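Side-chain contacts in beta-carbonic anhydrase (Methanothermobacter thermautotrophicus, PDB 1G5C), which probably catalyses the reversible hydration of carbon dioxide to bicarbonate, as a zinc-dependent carbonic anhydrase of the beta class: residues R14-D17 / L18-K22; L37-L40 / L41-L45. All blocks are in the same frame, centred on the assembly; numbering follows the deposited sequence.

Interaction 1 of 2, residues R14-D17 / L18-K22; sequences RFRD and LSDLK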
loop_
_atom_site.group_PDB
_atom_site.type_symbol
_atom_site.label_atom_id
_atom_site.label_comp_id
_atom_site.label_asym_id
_atom_site.label_seq_id
_atom_site.Cartn_x
_atom_site.Cartn_y
_atom_site.Cartn_z
ATOM N N ARG A 14 -20.062 9.167 -9.832
ATOM C CA ARG A 14 -18.648 9.480 -9.918
ATOM C C ARG A 14 -17.856 8.389 -10.627
ATOM O O ARG A 14 -17.861 7.232 -10.211
ATOM C CB ARG A 14 -18.069 9.679 -8.513
ATOM C CG ARG A 14 -18.585 10.902 -7.762
ATOM C CD ARG A 14 -18.013 12.188 -8.341
ATOM N NE ARG A 14 -18.269 13.325 -7.461
ATOM C CZ ARG A 14 -19.474 13.820 -7.206
ATOM N NH1 ARG A 14 -20.548 13.284 -7.770
ATOM N NH2 ARG A 14 -19.608 14.846 -6.375
ATOM N N PHE A 15 -17.174 8.761 -11.701
ATOM C CA PHE A 15 -16.336 7.821 -12.433
ATOM C C PHE A 15 -14.904 8.019 -11.918
ATOM O O PHE A 15 -14.108 8.728 -12.533
ATOM C CB PHE A 15 -16.395 8.110 -13.938
ATOM C CG PHE A 15 -15.552 7.186 -14.774
ATOM C CD1 PHE A 15 -15.119 7.579 -16.040
ATOM C CD2 PHE A 15 -15.164 5.938 -14.293
ATOM C CE1 PHE A 15 -14.319 6.752 -16.809
ATOM C CE2 PHE A 15 -14.358 5.104 -15.060
ATOM C CZ PHE A 15 -13.931 5.511 -16.317
ATOM N N ARG A 16 -14.578 7.416 -10.778
ATOM C CA ARG A 16 -13.228 7.561 -10.236
ATOM C C ARG A 16 -12.229 6.636 -10.945
ATOM O O ARG A 16 -11.148 7.082 -11.330
ATOM C CB ARG A 16 -13.226 7.305 -8.724
ATOM C CG ARG A 16 -13.993 8.374 -7.929
ATOM C CD ARG A 16 -14.043 8.011 -6.456
ATOM N NE ARG A 16 -14.541 9.092 -5.605
ATOM C CZ ARG A 16 -15.796 9.198 -5.180
ATOM N NH1 ARG A 16 -16.700 8.292 -5.531
ATOM N NH2 ARG A 16 -16.144 10.196 -4.375
ATOM N N ASP A 17 -12.592 5.370 -11.122
ATOM C CA ASP A 17 -11.728 4.403 -11.809
ATOM C C ASP A 17 -12.513 3.194 -12.323
ATOM O O ASP A 17 -13.745 3.231 -12.366
ATOM C CB ASP A 17 -10.576 3.957 -10.899
ATOM C CG ASP A 17 -11.024 3.051 -9.761
ATOM O OD1 ASP A 17 -12.206 2.631 -9.735
ATOM O OD2 ASP A 17 -10.167 2.749 -8.896
ATOM N N LEU A 18 -11.819 2.123 -12.706
ATOM C CA LEU A 18 -12.505 0.962 -13.271
ATOM C C LEU A 18 -13.575 0.340 -12.387
ATOM O O LEU A 18 -14.498 -0.284 -12.895
ATOM C CB LEU A 18 -11.501 -0.105 -13.744
ATOM C CG LEU A 18 -10.516 0.304 -14.863
ATOM C CD1 LEU A 18 -9.641 -0.915 -15.258
ATOM C CD2 LEU A 18 -11.283 0.811 -16.111
ATOM N N SER A 19 -13.487 0.552 -11.076
ATOM C CA SER A 19 -14.479 0.002 -10.145
ATOM C C SER A 19 -15.874 0.570 -10.342
ATOM O O SER A 19 -16.858 -0.014 -9.875
ATOM C CB SER A 19 -14.053 0.255 -8.698
ATOM O OG SER A 19 -12.953 -0.566 -8.378
ATOM N N ASP A 20 -15.958 1.709 -11.022
ATOM C CA ASP A 20 -17.241 2.348 -11.275
ATOM C C ASP A 20 -17.885 1.882 -12.582
ATOM O O ASP A 20 -18.970 2.347 -12.952
ATOM C CB ASP A 20 -17.062 3.870 -11.288
ATOM C CG ASP A 20 -16.578 4.401 -9.950
ATOM O OD1 ASP A 20 -17.246 4.112 -8.935
ATOM O OD2 ASP A 20 -15.538 5.094 -9.908
ATOM N N LEU A 21 -17.215 0.976 -13.287
ATOM C CA LEU A 21 -17.746 0.451 -14.541
ATOM C C LEU A 21 -18.150 -0.998 -14.311
ATOM O O LEU A 21 -17.656 -1.641 -13.414
ATOM C CB LEU A 21 -16.689 0.542 -15.641
ATOM C CG LEU A 21 -16.225 1.961 -15.996
ATOM C CD1 LEU A 21 -15.222 1.884 -17.132
ATOM C CD2 LEU A 21 -17.427 2.834 -16.400
ATOM N N LYS A 22 -19.045 -1.514 -15.132
ATOM C CA LYS A 22 -19.506 -2.880 -14.968
ATOM C C LYS A 22 -18.674 -3.927 -15.714
ATOM O O LYS A 22 -18.507 -5.041 -15.226
ATOM C CB LYS A 22 -20.978 -2.957 -15.410
ATOM C CG LYS A 22 -21.587 -4.338 -15.451
ATOM C CD LYS A 22 -23.111 -4.261 -15.310
ATOM C CE LYS A 22 -23.711 -5.651 -15.119
ATOM N NZ LYS A 22 -24.785 -5.667 -14.077
HETATM O O HOH W 1 -16.825 5.971 -7.066
HETATM O O HOH W 2 -14.115 3.734 -8.096
#

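Interaction 2 of 2, residues L37-L40 / L41-L45; sequences LIDL and LERAL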
loop_
_atom_site.group_PDB
_atom_site.type_symbol
_atom_site.label_atom_id
_atom_site.label_comp_id
_atom_site.label_asym_id
_atom_site.label_seq_id
_atom_site.Cartn_x
_atom_site.Cartn_y
_atom_site.Cartn_z
ATOM N N LEU A 37 10.701 -1.634 -9.069
ATOM C CA LEU A 37 9.381 -2.004 -9.574
ATOM C C LEU A 37 8.615 -0.770 -10.034
ATOM O O LEU A 37 7.620 -0.883 -10.753
ATOM C CB LEU A 37 8.571 -2.725 -8.492
ATOM C CG LEU A 37 9.071 -4.133 -8.159
ATOM C CD1 LEU A 37 8.415 -4.663 -6.885
ATOM C CD2 LEU A 37 8.778 -5.046 -9.354
ATOM N N ILE A 38 9.054 0.409 -9.610
ATOM C CA ILE A 38 8.363 1.632 -10.020
ATOM C C ILE A 38 8.480 1.729 -11.539
ATOM O O ILE A 38 9.559 1.486 -12.091
ATOM C CB ILE A 38 9.002 2.894 -9.378
ATOM C CG1 ILE A 38 8.900 2.811 -7.851
ATOM C CG2 ILE A 38 8.273 4.165 -9.868
ATOM C CD1 ILE A 38 9.675 3.928 -7.124
ATOM N N ASP A 39 7.364 2.045 -12.202
ATOM C CA ASP A 39 7.306 2.191 -13.663
ATOM C C ASP A 39 7.375 0.839 -14.369
ATOM O O ASP A 39 6.475 0.467 -15.116
ATOM C CB ASP A 39 8.464 3.087 -14.173
ATOM C CG ASP A 39 8.073 3.940 -15.397
ATOM O OD1 ASP A 39 7.130 3.564 -16.127
ATOM O OD2 ASP A 39 8.722 4.998 -15.636
ATOM N N LEU A 40 8.453 0.101 -14.141
ATOM C CA LEU A 40 8.620 -1.205 -14.776
ATOM C C LEU A 40 7.432 -2.158 -14.555
ATOM O O LEU A 40 6.944 -2.788 -15.501
ATOM C CB LEU A 40 9.900 -1.870 -14.269
ATOM C CG LEU A 40 10.247 -3.271 -14.792
ATOM C CD1 LEU A 40 10.303 -3.287 -16.323
ATOM C CD2 LEU A 40 11.589 -3.674 -14.236
ATOM N N LEU A 41 6.956 -2.253 -13.317
ATOM C CA LEU A 41 5.852 -3.169 -13.019
ATOM C C LEU A 41 4.573 -2.791 -13.771
ATOM O O LEU A 41 3.878 -3.657 -14.332
ATOM C CB LEU A 41 5.587 -3.200 -11.513
ATOM C CG LEU A 41 4.517 -4.199 -11.048
ATOM C CD1 LEU A 41 4.845 -5.626 -11.543
ATOM C CD2 LEU A 41 4.431 -4.150 -9.515
ATOM N N GLU A 42 4.256 -1.502 -13.768
ATOM C CA GLU A 42 3.086 -1.011 -14.482
ATOM C C GLU A 42 3.162 -1.373 -15.970
ATOM O O GLU A 42 2.212 -1.904 -16.523
ATOM C CB GLU A 42 2.980 0.512 -14.357
ATOM C CG GLU A 42 2.610 1.025 -12.971
ATOM C CD GLU A 42 3.754 0.972 -11.980
ATOM O OE1 GLU A 42 4.914 1.139 -12.390
ATOM O OE2 GLU A 42 3.488 0.776 -10.781
ATOM N N ARG A 43 4.281 -1.049 -16.619
ATOM C CA ARG A 43 4.461 -1.355 -18.048
ATOM C C ARG A 43 4.445 -2.876 -18.269
ATOM O O ARG A 43 3.859 -3.373 -19.223
ATOM C CB ARG A 43 5.794 -0.774 -18.558
ATOM C CG ARG A 43 5.740 0.698 -19.072
ATOM C CD ARG A 43 5.407 1.695 -17.981
ATOM N NE ARG A 43 3.967 1.877 -17.768
ATOM C CZ ARG A 43 3.459 2.708 -16.859
ATOM N NH1 ARG A 43 4.276 3.421 -16.084
ATOM N NH2 ARG A 43 2.144 2.848 -16.732
ATOM N N ALA A 44 5.071 -3.615 -17.365
ATOM C CA ALA A 44 5.128 -5.062 -17.504
ATOM C C ALA A 44 3.725 -5.713 -17.415
ATOM O O ALA A 44 3.461 -6.723 -18.066
ATOM C CB ALA A 44 6.078 -5.651 -16.435
ATOM N N LEU A 45 2.833 -5.122 -16.627
ATOM C CA LEU A 45 1.474 -5.643 -16.465
ATOM C C LEU A 45 0.478 -4.984 -17.407
ATOM O O LEU A 45 -0.695 -5.361 -17.422
ATOM C CB LEU A 45 0.976 -5.434 -15.021
ATOM C CG LEU A 45 1.727 -6.155 -13.892
ATOM C CD1 LEU A 45 1.285 -5.574 -12.564
ATOM C CD2 LEU A 45 1.480 -7.657 -13.939
HETATM O O HOH W 3 5.236 -0.312 -9.293
#

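Interaction 1 of 2, residues R14-D17 / L18-K22
The backbone doubles back after Asp17, whose O accepts Asp20 N at 3.0 Å with a nearly straight N-H...O angle of 166°, and the reversal brings the CA atoms of Phe15 and Asp20 to 5.7 Å. This is an Asx turn leading into a short 3-10 segment, residues 18-20: Asp17 OD1 takes Ser19 N at 2.8 Å, the donor lying 47° out of the carboxylate plane. The other carboxylate oxygen, OD2, forms a salt bridge with Lys53 and accepts Ser35 OG of the second subunit, while Lys53 also bonds Ser19 OG.

From the far end of the turn, Asp20 returns the grip. With its CG beside the backbone N (chi1 -62°), its carboxylate points to the backbone of Arg16 and Asp17. There OD2 receives Arg16 N at 2.7 Å and Asp17 N at 3.2 Å, both on the anti side but from opposite faces of its plane, so one oxygen holds two successive amides. With an alanine here, those two N-H groups would probably be left without their common acceptor and the chain before the turn would be freer to shift. The acids of the turn come close, Asp17 OD1 lying 4.1 Å from Asp20 OD2. Water 2 donates a hydrogen bond to each of these oxygens, which probably eases their repulsion. The Phe15 ring meets Asp20 CB at its edge, and its CE2 rests 3.8 Å from Leu21 CG, an apolar contact that crosses the turn.

The guanidinium of Arg16 pairs through NE with Asp89 of the second subunit. Its NH1 donates instead to water 1 at 2.8 Å, in the guanidinium plane, and that water in turn donates a hydrogen bond to Asp20 OD1.

Interaction 2 of 2, residues L37-L40 / L41-L45
Asp39 and Arg43 meet one helical turn apart, with their carboxylate and guanidinium planes 90° to one another. The salt bridge runs from Arg43 NH1 to Asp39 OD1 at 2.9 Å. The acceptor lies in the guanidinium plane, whereas NH1 approaches from above the carboxylate. Bends at chi2 (65°) and chi3 (-86°) turn the arginine back toward Asp39 at the start of the helix; CD thereby comes 3.1 Å from Asp39 OD1, and Glu42 CB lies 3.3 Å from the guanidinium plane, over the centre of one face. Arg43 NH2 makes a salt bridge with Asp39 of the second subunit, so one arginine serves an aspartate of each chain.

The backbone joins the same two residues. Arg43 N meets Asp39 O at 3.1 Å, nearly along the C=O axis, and one residue further on Ala44 N reaches Leu40 O at 2.8 Å.

The buried side is apolar. Leu37 CD2 lies 4.3 Å from Leu41 CB, while Leu41 N bonds Leu37 O at 3.0 Å. Both leucines pack on Thr31 and Ile156 of the sheet, and the Leu37 side chain is about 6 Å from the zinc. Asp39 holds the N-cap position without a capping bond from its side chain. The whole is a strand-to-helix connection of the beta-carbonic anhydrase fold, passing from zinc ligand Cys32 into helix 40-45.

Overall arrangement
From the N terminus, helix 3-10 runs into the loop where interaction 1 closes its turn; the chain then enters strand 27-32, ends it at zinc ligand Cys32, and opens helix 40-45 through interaction 2. The two are in series, neither nested nor crossing. Their centres lie 22 Å apart and their nearest atoms about 10 Å, so they do not touch. Interaction 1 ties the loop to strand 53-57, outermost within this chain, through Lys53 and to helix 64-77 through Leu77, whereas interaction 2 sets helix 40-45 against the sheet, with the loop before it close to the metal. Both also reach the second subunit, placing each at the dimer interface.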